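PDB 5ZQI: alginate lyase AlgAT5 from Defluviitalea, which probably cleaves the polysaccharide alginate by beta-elimination, as a polysaccharide lyase of family 7 with a beta-sandwich fold. Local coordinates for residues 69-74 with 85-90; 243-246 with 250-253; 202-207 with 260-265. All blocks are in the same frame, centred on the assembly; numbering follows the deposited sequence.

Contact 1. Residues 69-74 with 85-90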
ATOM      1  N   LEU A  69      -6.248  -9.125  -2.829  1.00  7.35           N
ATOM      2  CA  LEU A  69      -4.820  -9.196  -2.522  1.00  7.73           C
ATOM      3  C   LEU A  69      -4.028  -9.698  -3.724  1.00  6.33           C
ATOM      4  O   LEU A  69      -4.408 -10.709  -4.318  1.00  9.52           O
ATOM      5  CB  LEU A  69      -4.579 -10.128  -1.335  1.00  7.35           C
ATOM      6  CG  LEU A  69      -3.125 -10.370  -0.930  1.00  7.64           C
ATOM      7  CD1 LEU A  69      -2.504  -9.161  -0.295  1.00 10.48           C
ATOM      8  CD2 LEU A  69      -3.069 -11.573   0.036  1.00 11.38           C
ATOM      9  N   THR A  70      -2.935  -9.003  -4.066  1.00  5.79           N
ATOM     10  CA  THR A  70      -1.937  -9.520  -5.000  1.00  6.69           C
ATOM     11  C   THR A  70      -0.717 -10.012  -4.227  1.00  7.69           C
ATOM     12  O   THR A  70      -0.221  -9.313  -3.333  1.00  7.99           O
ATOM     13  CB  THR A  70      -1.516  -8.474  -6.018  1.00  9.26           C
ATOM     14  OG1 THR A  70      -2.689  -8.007  -6.711  1.00 11.28           O
ATOM     15  CG2 THR A  70      -0.488  -9.068  -7.012  1.00  8.33           C
ATOM     16  N   LEU A  71      -0.245 -11.224  -4.560  1.00  7.37           N
ATOM     17  CA  LEU A  71       0.877 -11.875  -3.906  1.00  7.31           C
ATOM     18  C   LEU A  71       2.185 -11.680  -4.650  1.00  7.03           C
ATOM     19  O   LEU A  71       2.217 -11.311  -5.829  1.00  7.63           O
ATOM     20  CB  LEU A  71       0.603 -13.376  -3.809  1.00  7.26           C
ATOM     21  CG  LEU A  71      -0.529 -13.828  -2.886  1.00 10.15           C
ATOM     22  CD1 LEU A  71      -0.852 -15.313  -3.107  1.00 12.22           C
ATOM     23  CD2 LEU A  71      -0.236 -13.564  -1.441  1.00 15.91           C
ATOM     24  N   PRO A  72       3.326 -11.927  -3.942  1.00  7.56           N
ATOM     25  CA  PRO A  72       4.631 -11.887  -4.621  1.00  8.09           C
ATOM     26  C   PRO A  72       5.114 -13.233  -5.160  1.00 10.24           C
ATOM     27  O   PRO A  72       6.293 -13.412  -5.508  1.00 10.64           O
ATOM     28  CB  PRO A  72       5.573 -11.389  -3.519  1.00  8.74           C
ATOM     29  CG  PRO A  72       4.952 -12.015  -2.268  1.00  8.85           C
ATOM     30  CD  PRO A  72       3.450 -11.919  -2.464  1.00  8.72           C
ATOM     31  N   ILE A  73       4.188 -14.191  -5.230  1.00  9.37           N
ATOM     32  CA  ILE A  73       4.471 -15.554  -5.678  1.00  9.64           C
ATOM     33  C   ILE A  73       3.347 -15.994  -6.605  1.00  9.91           C
ATOM     34  O   ILE A  73       2.383 -15.264  -6.821  1.00 10.18           O
ATOM     35  CB  ILE A  73       4.625 -16.561  -4.511  1.00 10.90           C
ATOM     36  CG1 ILE A  73       3.355 -16.538  -3.678  1.00 10.39           C
ATOM     37  CG2 ILE A  73       5.869 -16.225  -3.691  1.00 13.95           C
ATOM     38  CD1 ILE A  73       3.272 -17.705  -2.666  1.00 14.19           C
ATOM     39  N   ASN A  74       3.486 -17.214  -7.157  1.00 11.77           N
ATOM     40  CA  ASN A  74       2.425 -17.837  -7.955  1.00 11.92           C
ATOM     41  C   ASN A  74       1.993 -16.949  -9.118  1.00 13.16           C
ATOM     42  O   ASN A  74       0.801 -16.832  -9.421  1.00 13.19           O
ATOM     43  CB  ASN A  74       1.234 -18.201  -7.072  1.00 12.63           C
ATOM     44  CG  ASN A  74       1.612 -19.151  -5.938  1.00 13.18           C
ATOM     45  OD1 ASN A  74       2.600 -19.884  -6.009  1.00 18.54           O
ATOM     46  ND2 ASN A  74       0.837 -19.111  -4.874  1.00 14.78           N
ATOM     47  N   ASP A  85     -11.317 -13.929   2.814  1.00  9.30           N
ATOM     48  CA  ASP A  85     -11.752 -13.933   4.205  1.00 12.74           C
ATOM     49  C   ASP A  85     -11.069 -15.019   5.033  1.00 14.45           C
ATOM     50  O   ASP A  85     -10.926 -14.867   6.248  1.00 13.00           O
ATOM     51  CB  ASP A  85     -13.271 -14.123   4.269  1.00 11.29           C
ATOM     52  CG  ASP A  85     -13.821 -14.032   5.690  1.00 17.19           C
ATOM     53  OD1 ASP A  85     -13.652 -12.962   6.304  1.00 17.17           O
ATOM     54  OD2 ASP A  85     -14.390 -15.026   6.202  1.00 19.19           O
ATOM     55  N   SER A  86     -10.679 -16.133   4.424  1.00 10.48           N
ATOM     56  CA  SER A  86     -10.058 -17.223   5.168  1.00 10.58           C
ATOM     57  C   SER A  86      -8.597 -17.447   4.783  1.00 10.83           C
ATOM     58  O   SER A  86      -8.018 -18.479   5.152  1.00 11.91           O
ATOM     59  CB  SER A  86     -10.861 -18.521   4.980  1.00 14.55           C
ATOM     60  OG  SER A  86     -10.864 -18.913   3.620  1.00 16.71           O
ATOM     61  N   TYR A  87      -7.990 -16.509   4.074  1.00  9.30           N
ATOM     62  CA  TYR A  87      -6.654 -16.697   3.509  1.00  8.55           C
ATOM     63  C   TYR A  87      -5.552 -16.158   4.423  1.00  8.62           C
ATOM     64  O   TYR A  87      -5.665 -15.064   5.003  1.00  9.77           O
ATOM     65  CB  TYR A  87      -6.551 -16.009   2.141  1.00  7.50           C
ATOM     66  CG  TYR A  87      -5.198 -16.212   1.490  1.00  7.78           C
ATOM     67  CD1 TYR A  87      -4.896 -17.387   0.803  1.00  8.26           C
ATOM     68  CD2 TYR A  87      -4.202 -15.246   1.613  1.00  9.68           C
ATOM     69  CE1 TYR A  87      -3.639 -17.554   0.230  1.00  9.83           C
ATOM     70  CE2 TYR A  87      -2.936 -15.420   1.039  1.00  7.73           C
ATOM     71  CZ  TYR A  87      -2.661 -16.589   0.396  1.00  9.45           C
ATOM     72  OH  TYR A  87      -1.390 -16.795  -0.123  1.00 11.00           O
ATOM     73  N   GLU A  88      -4.442 -16.897   4.495  1.00  8.89           N
ATOM     74  CA  GLU A  88      -3.196 -16.356   5.028  1.00  8.09           C
ATOM     75  C   GLU A  88      -2.049 -17.038   4.283  1.00  8.73           C
ATOM     76  O   GLU A  88      -2.226 -18.087   3.652  1.00  9.70           O
ATOM     77  CB  GLU A  88      -3.066 -16.564   6.549  1.00  9.71           C
ATOM     78  CG  GLU A  88      -2.948 -17.997   6.977  1.00 10.33           C
ATOM     79  CD  GLU A  88      -2.566 -18.154   8.433  1.00 15.18           C
ATOM     80  OE1 GLU A  88      -2.948 -19.187   9.057  1.00 30.77           O
ATOM     81  OE2 GLU A  88      -1.836 -17.266   8.956  1.00 22.41           O
ATOM     82  N   HIS A  89      -0.874 -16.429   4.362  1.00  8.98           N
ATOM     83  CA  HIS A  89       0.375 -17.033   3.916  1.00  9.91           C
ATOM     84  C   HIS A  89       1.406 -16.792   5.006  1.00 11.13           C
ATOM     85  O   HIS A  89       1.708 -15.635   5.321  1.00  9.64           O
ATOM     86  CB  HIS A  89       0.841 -16.446   2.602  1.00 10.67           C
ATOM     87  CG  HIS A  89       1.987 -17.187   2.003  1.00  9.55           C
ATOM     88  ND1 HIS A  89       3.235 -17.240   2.595  1.00 10.96           N
ATOM     89  CD2 HIS A  89       2.067 -17.971   0.902  1.00 11.20           C
ATOM     90  CE1 HIS A  89       4.030 -17.995   1.870  1.00 11.22           C
ATOM     91  NE2 HIS A  89       3.350 -18.440   0.831  1.00  9.59           N
ATOM     92  N   SER A  90       1.965 -17.873   5.549  1.00 10.69           N
ATOM     93  CA  SER A  90       2.828 -17.814   6.734  1.00 11.15           C
ATOM     94  C   SER A  90       4.030 -16.891   6.548  1.00 10.97           C
ATOM     95  O   SER A  90       4.585 -16.410   7.539  1.00 11.80           O
ATOM     96  CB  SER A  90       3.289 -19.220   7.081  1.00 13.74           C
ATOM     97  OG  SER A  90       4.150 -19.698   6.080  1.00 19.09           O
TER
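Leu69, Leu71 and Ile73 each send a methyl group across to the segment 85-90, where two aromatic side chains, Tyr87 and His89, receive them. At Leu69, near the end of its strand, the side chain crosses that of Tyr87 at about a right angle. With CG anti to the backbone N (chi1 177°), it brings CD2 to within 4.0 Å of Tyr87 CE2, on the flank of the ring that carries CD2 and CE2. Leu71 meets the same ring further out, its side chain running head-on against the tyrosine. Both its methyls come up on the same side of the phenol oxygen: Leu71 CD1 lies 3.4 Å from Tyr87 OH and Leu71 CD2 3.7 Å from it, while Leu71 CD2 also comes within 4.1 Å of Tyr87 CE2. The two leucines thus line one flank of the tyrosine out to its hydroxyl, in van der Waals contact. Ile73 passes on to the next aromatic group: its CD1 stops 3.6 Å from His89 NE2 and 3.8 Å from His89 CD2, the two side chains coming from opposite directions. The other imidazole nitrogen, His89 ND1, receives the backbone N-H groups of Glu91 and Tyr92, which probably limits rotation of the ring. No hydrogen bond joins the two segments. Behind the leucines, Leu69 packs on Cys121 and Leu123 of strand 120-127, and Leu71 on Ile79 of strand 78-79. Ile79 and Phe93 also touch Tyr87, so the loop between strands 78-79 and 93-95 is laid against the end of strand 67-70, bridging from one sheet of the sandwich toward the first strand of the other.

Contact 2. Residues 243-246 with 250-253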
ATOM      1  N   THR A 243       7.525  -3.509  -3.017  1.00  7.62           N
ATOM      2  CA  THR A 243       8.977  -3.406  -2.857  1.00  8.65           C
ATOM      3  C   THR A 243       9.625  -2.873  -4.124  1.00  7.74           C
ATOM      4  O   THR A 243       9.573  -3.528  -5.165  1.00  9.45           O
ATOM      5  CB  THR A 243       9.548  -4.767  -2.493  1.00  7.37           C
ATOM      6  OG1 THR A 243       8.911  -5.202  -1.271  1.00  8.87           O
ATOM      7  CG2 THR A 243      11.049  -4.688  -2.258  1.00 11.83           C
ATOM      8  N   GLN A 244      10.283  -1.710  -4.044  1.00  8.75           N
ATOM      9  CA  GLN A 244      10.841  -1.081  -5.252  1.00  8.11           C
ATOM     10  C   GLN A 244      12.275  -1.541  -5.500  1.00  9.82           C
ATOM     11  O   GLN A 244      13.187  -0.744  -5.687  1.00 11.57           O
ATOM     12  CB  GLN A 244      10.777   0.438  -5.174  1.00  9.73           C
ATOM     13  CG  GLN A 244       9.441   0.985  -4.756  1.00  9.77           C
ATOM     14  CD  GLN A 244       8.394   0.804  -5.801  1.00 10.63           C
ATOM     15  OE1 GLN A 244       8.443   1.464  -6.835  1.00 13.52           O
ATOM     16  NE2 GLN A 244       7.430  -0.068  -5.542  1.00 11.50           N
ATOM     17  N   SER A 245      12.478  -2.846  -5.510  1.00  8.59           N
ATOM     18  CA  SER A 245      13.759  -3.406  -5.907  1.00  9.65           C
ATOM     19  C   SER A 245      13.539  -4.786  -6.496  1.00 12.45           C
ATOM     20  O   SER A 245      12.453  -5.356  -6.409  1.00 11.94           O
ATOM     21  CB  SER A 245      14.736  -3.442  -4.733  1.00  9.17           C
ATOM     22  OG  SER A 245      16.010  -3.744  -5.267  1.00 12.48           O
ATOM     23  N   ASN A 246      14.582  -5.297  -7.130  1.00 11.55           N
ATOM     24  CA  ASN A 246      14.612  -6.625  -7.734  1.00 10.73           C
ATOM     25  C   ASN A 246      16.081  -6.983  -7.940  1.00 11.65           C
ATOM     26  O   ASN A 246      16.983  -6.220  -7.575  1.00 11.70           O
ATOM     27  CB  ASN A 246      13.771  -6.629  -9.013  1.00 11.57           C
ATOM     28  CG  ASN A 246      14.281  -5.638 -10.057  1.00 11.82           C
ATOM     29  OD1 ASN A 246      15.475  -5.522 -10.263  1.00 12.76           O
ATOM     30  ND2 ASN A 246      13.372  -4.909 -10.690  1.00 13.09           N
ATOM     31  N   GLY A 250      20.740  -5.327  -7.931  1.00 14.13           N
ATOM     32  CA  GLY A 250      21.805  -5.828  -7.100  1.00 14.65           C
ATOM     33  C   GLY A 250      21.340  -6.434  -5.789  1.00 13.99           C
ATOM     34  O   GLY A 250      22.158  -6.967  -5.053  1.00 14.86           O
ATOM     35  N   ASP A 251      20.048  -6.385  -5.494  1.00 12.95           N
ATOM     36  CA  ASP A 251      19.553  -7.055  -4.308  1.00 12.52           C
ATOM     37  C   ASP A 251      19.485  -8.557  -4.538  1.00 12.99           C
ATOM     38  O   ASP A 251      19.318  -9.026  -5.667  1.00 16.12           O
ATOM     39  CB  ASP A 251      18.185  -6.493  -3.913  1.00 12.92           C
ATOM     40  CG  ASP A 251      18.307  -5.266  -2.999  1.00 15.09           C
ATOM     41  OD1 ASP A 251      18.887  -5.438  -1.901  1.00 14.76           O
ATOM     42  OD2 ASP A 251      17.881  -4.153  -3.375  1.00 14.47           O
ATOM     43  N   SER A 252      19.639  -9.315  -3.449  1.00 16.70           N
ATOM     44  CA  SER A 252      19.481 -10.759  -3.500  1.00 14.76           C
ATOM     45  C   SER A 252      18.000 -11.137  -3.599  1.00 13.32           C
ATOM     46  O   SER A 252      17.102 -10.353  -3.293  1.00 12.28           O
ATOM     47  CB  SER A 252      20.107 -11.405  -2.269  1.00 17.54           C
ATOM     48  OG  SER A 252      19.349 -11.143  -1.121  1.00 25.66           O
ATOM     49  N   GLU A 253      17.752 -12.371  -4.041  1.00 16.32           N
ATOM     50  CA  GLU A 253      16.372 -12.825  -4.173  1.00 15.92           C
ATOM     51  C   GLU A 253      15.625 -12.776  -2.848  1.00 13.31           C
ATOM     52  O   GLU A 253      14.408 -12.530  -2.831  1.00 13.36           O
ATOM     53  CB  GLU A 253      16.328 -14.240  -4.751  1.00 18.24           C
ATOM     54  CG  GLU A 253      16.755 -14.327  -6.223  1.00 20.22           C
ATOM     55  CD  GLU A 253      16.935 -15.744  -6.705  1.00 44.75           C
ATOM     56  OE1 GLU A 253      16.615 -16.680  -5.945  1.00 54.52           O
ATOM     57  OE2 GLU A 253      17.402 -15.927  -7.847  1.00 55.08           O
TER
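Ser245 and Asp251 meet through a single short hydrogen bond, the tight part of this contact: Ser245 OG donates to Asp251 OD2 over 2.7 Å. The hydroxyl approaches on the anti side of the carboxylate, 16° out of its plane, and Ser245 CB follows at 3.5 Å from the same oxygen. The serine oxygen stands opposite its own backbone N (chi1 -169°), an orientation that carries it across to the aspartate. Both residues are buried, and the carboxylate is well provided for: the backbone N-H of Lys158 is a second donor to OD2, while that of Val157 binds OD1. Three donors on one buried acid would be expected to favour its charged form.

Toward the solvent the fit is slacker. Asn246 O faces Asp251 N at 3.7 Å and Gly250 N at 3.9 Å, with no hydrogen bond to either, and Gly250 is exposed. The Asn246 side chain turns elsewhere, with OD1 bound by Ser248 OG and ND2 donating to Ser117 O. Both segments belong to the long connection from strand 241-243 to strand 256-269, and through Asp251 this connection is tied to the 155-158 loop, just ahead of strand 160-167.

Contact 3. Residues 202-207 with 260-265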
ATOM      1  N   GLY A 202      10.291   0.432  12.288  1.00 10.57           N
ATOM      2  CA  GLY A 202       9.543   0.005  13.444  1.00 11.52           C
ATOM      3  C   GLY A 202       8.675   1.067  14.075  1.00 10.62           C
ATOM      4  O   GLY A 202       7.948   0.760  15.017  1.00 14.33           O
ATOM      5  N   THR A 203       8.706   2.291  13.565  1.00 11.64           N
ATOM      6  CA  THR A 203       7.959   3.394  14.146  1.00 10.62           C
ATOM      7  C   THR A 203       6.536   3.402  13.570  1.00 10.03           C
ATOM      8  O   THR A 203       6.344   3.526  12.351  1.00 10.11           O
ATOM      9  CB  THR A 203       8.669   4.722  13.881  1.00 11.38           C
ATOM     10  OG1 THR A 203      10.010   4.686  14.406  1.00 13.58           O
ATOM     11  CG2 THR A 203       7.881   5.872  14.556  1.00 15.01           C
ATOM     12  N   ARG A 204       5.540   3.296  14.450  1.00 11.01           N
ATOM     13  CA  ARG A 204       4.142   3.364  14.044  1.00  9.37           C
ATOM     14  C   ARG A 204       3.776   4.785  13.627  1.00 11.36           C
ATOM     15  O   ARG A 204       4.146   5.763  14.284  1.00 19.62           O
ATOM     16  CB  ARG A 204       3.242   2.892  15.205  1.00 13.93           C
ATOM     17  CG  ARG A 204       1.799   2.546  14.816  1.00 17.38           C
ATOM     18  CD  ARG A 204       1.114   1.730  15.898  1.00 18.25           C
ATOM     19  NE  ARG A 204      -0.327   1.727  15.733  1.00 18.78           N
ATOM     20  CZ  ARG A 204      -1.162   1.080  16.516  1.00 10.67           C
ATOM     21  NH1 ARG A 204      -0.699   0.380  17.547  1.00 16.19           N
ATOM     22  NH2 ARG A 204      -2.466   1.106  16.259  1.00 19.88           N
ATOM     23  N   PHE A 205       3.054   4.890  12.513  1.00  9.34           N
ATOM     24  CA  PHE A 205       2.559   6.182  12.051  1.00  9.02           C
ATOM     25  C   PHE A 205       1.205   5.997  11.379  1.00  8.46           C
ATOM     26  O   PHE A 205       0.848   4.897  10.927  1.00  9.61           O
ATOM     27  CB  PHE A 205       3.530   6.892  11.071  1.00 11.16           C
ATOM     28  CG  PHE A 205       3.739   6.197   9.758  1.00  9.78           C
ATOM     29  CD1 PHE A 205       4.739   5.303   9.616  1.00 11.94           C
ATOM     30  CD2 PHE A 205       2.991   6.507   8.618  1.00 10.24           C
ATOM     31  CE1 PHE A 205       4.993   4.657   8.371  1.00 11.41           C
ATOM     32  CE2 PHE A 205       3.229   5.873   7.416  1.00 10.51           C
ATOM     33  CZ  PHE A 205       4.206   4.906   7.312  1.00  8.46           C
ATOM     34  N   THR A 206       0.473   7.099  11.274  1.00  8.24           N
ATOM     35  CA  THR A 206      -0.730   7.146  10.462  1.00  7.63           C
ATOM     36  C   THR A 206      -0.511   8.042   9.260  1.00  7.23           C
ATOM     37  O   THR A 206       0.089   9.117   9.367  1.00  9.59           O
ATOM     38  CB  THR A 206      -1.939   7.630  11.264  1.00 11.36           C
ATOM     39  OG1 THR A 206      -1.794   8.997  11.649  1.00 15.82           O
ATOM     40  CG2 THR A 206      -2.082   6.794  12.490  1.00  9.35           C
ATOM     41  N   VAL A 207      -1.013   7.601   8.117  1.00  7.60           N
ATOM     42  CA  VAL A 207      -1.062   8.411   6.915  1.00  8.01           C
ATOM     43  C   VAL A 207      -2.499   8.428   6.428  1.00  8.82           C
ATOM     44  O   VAL A 207      -3.161   7.385   6.369  1.00  9.19           O
ATOM     45  CB  VAL A 207      -0.083   7.906   5.843  1.00  9.59           C
ATOM     46  CG1 VAL A 207      -0.330   6.469   5.430  1.00  9.25           C
ATOM     47  CG2 VAL A 207      -0.100   8.843   4.641  1.00 10.56           C
ATOM     48  N   GLU A 260       3.782  -3.711   8.664  1.00  7.60           N
ATOM     49  CA  GLU A 260       2.717  -4.232   9.511  1.00  8.06           C
ATOM     50  C   GLU A 260       1.636  -3.161   9.575  1.00  8.72           C
ATOM     51  O   GLU A 260       1.925  -2.011   9.930  1.00  9.07           O
ATOM     52  CB  GLU A 260       3.236  -4.582  10.907  1.00 10.50           C
ATOM     53  CG  GLU A 260       4.326  -5.639  10.899  1.00 10.17           C
ATOM     54  CD  GLU A 260       4.685  -6.203  12.264  1.00 12.28           C
ATOM     55  OE1 GLU A 260       3.911  -5.981  13.238  1.00 14.88           O
ATOM     56  OE2 GLU A 260       5.737  -6.864  12.352  1.00 18.06           O
ATOM     57  N   ILE A 261       0.412  -3.527   9.196  1.00  7.70           N
ATOM     58  CA  ILE A 261      -0.736  -2.612   9.206  1.00  8.12           C
ATOM     59  C   ILE A 261      -1.618  -2.981  10.400  1.00  7.65           C
ATOM     60  O   ILE A 261      -2.144  -4.100  10.483  1.00  8.13           O
ATOM     61  CB  ILE A 261      -1.543  -2.643   7.885  1.00  7.74           C
ATOM     62  CG1 ILE A 261      -0.618  -2.259   6.731  1.00  7.21           C
ATOM     63  CG2 ILE A 261      -2.794  -1.758   8.011  1.00  6.39           C
ATOM     64  CD1 ILE A 261      -1.338  -2.117   5.368  1.00  8.79           C
ATOM     65  N   TYR A 262      -1.833  -2.012  11.283  1.00  8.17           N
ATOM     66  CA  TYR A 262      -2.659  -2.146  12.480  1.00  9.15           C
ATOM     67  C   TYR A 262      -4.112  -1.774  12.249  1.00  8.77           C
ATOM     68  O   TYR A 262      -5.007  -2.428  12.803  1.00 10.74           O
ATOM     69  CB  TYR A 262      -2.087  -1.241  13.582  1.00 10.23           C
ATOM     70  CG  TYR A 262      -0.806  -1.719  14.185  1.00 11.17           C
ATOM     71  CD1 TYR A 262       0.402  -1.505  13.550  1.00 15.29           C
ATOM     72  CD2 TYR A 262      -0.803  -2.417  15.389  1.00 12.73           C
ATOM     73  CE1 TYR A 262       1.514  -2.007  14.063  1.00 17.33           C
ATOM     74  CE2 TYR A 262       0.350  -2.877  15.946  1.00 15.47           C
ATOM     75  CZ  TYR A 262       1.480  -2.723  15.284  1.00 16.60           C
ATOM     76  OH  TYR A 262       2.704  -3.154  15.858  1.00 21.06           O
ATOM     77  N   ASN A 263      -4.362  -0.751  11.429  1.00  9.25           N
ATOM     78  CA  ASN A 263      -5.701  -0.288  11.118  1.00  8.61           C
ATOM     79  C   ASN A 263      -5.683   0.234   9.691  1.00  9.48           C
ATOM     80  O   ASN A 263      -4.671   0.760   9.220  1.00  8.19           O
ATOM     81  CB  ASN A 263      -6.179   0.822  12.089  1.00  9.89           C
ATOM     82  CG  ASN A 263      -6.284   0.351  13.543  1.00 11.47           C
ATOM     83  OD1 ASN A 263      -7.227  -0.349  13.941  1.00 14.45           O
ATOM     84  ND2 ASN A 263      -5.301   0.731  14.342  1.00 14.61           N
ATOM     85  N   LEU A 264      -6.808   0.089   9.013  1.00  8.87           N
ATOM     86  CA  LEU A 264      -6.964   0.418   7.600  1.00  6.83           C
ATOM     87  C   LEU A 264      -8.432   0.743   7.384  1.00  8.06           C
ATOM     88  O   LEU A 264      -9.294  -0.077   7.711  1.00 14.80           O
ATOM     89  CB  LEU A 264      -6.533  -0.742   6.708  1.00  9.26           C
ATOM     90  CG  LEU A 264      -6.644  -0.541   5.200  1.00  9.17           C
ATOM     91  CD1 LEU A 264      -5.749   0.580   4.739  1.00 10.39           C
ATOM     92  CD2 LEU A 264      -6.249  -1.857   4.503  1.00 10.62           C
ATOM     93  N   VAL A 265      -8.713   1.922   6.837  1.00  6.85           N
ATOM     94  CA  VAL A 265     -10.082   2.322   6.533  1.00  7.64           C
ATOM     95  C   VAL A 265     -10.120   3.107   5.231  1.00  7.17           C
ATOM     96  O   VAL A 265      -9.253   3.933   4.951  1.00  8.19           O
ATOM     97  CB  VAL A 265     -10.732   3.145   7.673  1.00  9.60           C
ATOM     98  CG1 VAL A 265     -10.095   4.496   7.842  1.00 18.35           C
ATOM     99  CG2 VAL A 265     -12.239   3.280   7.495  1.00 11.36           C
TER
HETATM  100  O   HOH W   1      -4.516  -0.500  17.128  1.00 35.88           O
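A nearly straight side chain carries the guanidinium of Arg204 across to Tyr262: CG is anti to the backbone N (chi1 -164°), and the chain stays extended from CG to NE. Tyr262 turns its CG away from its carbonyl carbon, beside the backbone N (chi1 -72°), presenting one face of the ring to the arginine. The two flat groups lie almost parallel, their planes 14° apart and their centres separated by 4.0 Å. Along the stack, Arg204 NH1 sits over the CD2 side of the ring, 3.5 Å from Tyr262 CD2, and Arg204 CZ lies 3.7 Å from Tyr262 CG. The cation-pi interaction is therefore off-centre, whereas the aliphatic part is better placed: Arg204 CD stands over the ring face, 4.2 Å from the centroid of Tyr262, in a CH-pi contact.

At the guanidinium edge, Arg204 NH2 comes near Asn263 ND2, but both are donors and do not bond. Water 1, in the guanidinium plane, resolves the encounter by accepting from both, at 2.7 Å from Arg204 NH2 and 3.1 Å from Asn263 ND2. The same two nitrogens also share Asp148 OD2, through a salt bridge from the arginine and a hydrogen bond from the asparagine. Asp148 thus probably offsets the arginine charge and helps set its position over the ring. Tyr262 is further fixed at its far end, where OH is hydrogen-bonded to Lys150 NZ.

Asp148 and Lys150 belong to strand 142-153, which runs between strands 205-212 and 256-269, so Arg204 reaches over a central strand to its other neighbour. Opposite Asp148, Tyr262 and Asn263 form a classic beta bulge, here on the surface of the seven-stranded antiparallel sheet of the beta-sandwich.

How the contacts relate
From the N terminus, contact 1 comes first, its two segments separated by only ten residues that include strand 78-79; it closes the early loop between the ten-stranded sheet and the edge strand 93-95. It is complete before the others open. The first half of contact 3 follows at 202-207, and its partner at 260-265 arrives only after 52 further residues, much of them strand. Contact 2, with three residues between its segments, is nested inside that long excursion and lies within the connection leading into strand 256-269. The three sites are separate, with centres 20 to 24 Å apart. Contact 3 spans three neighbouring strands of the seven-stranded sheet, while contacts 1 and 2 lie in loops that lead from one sheet to the other.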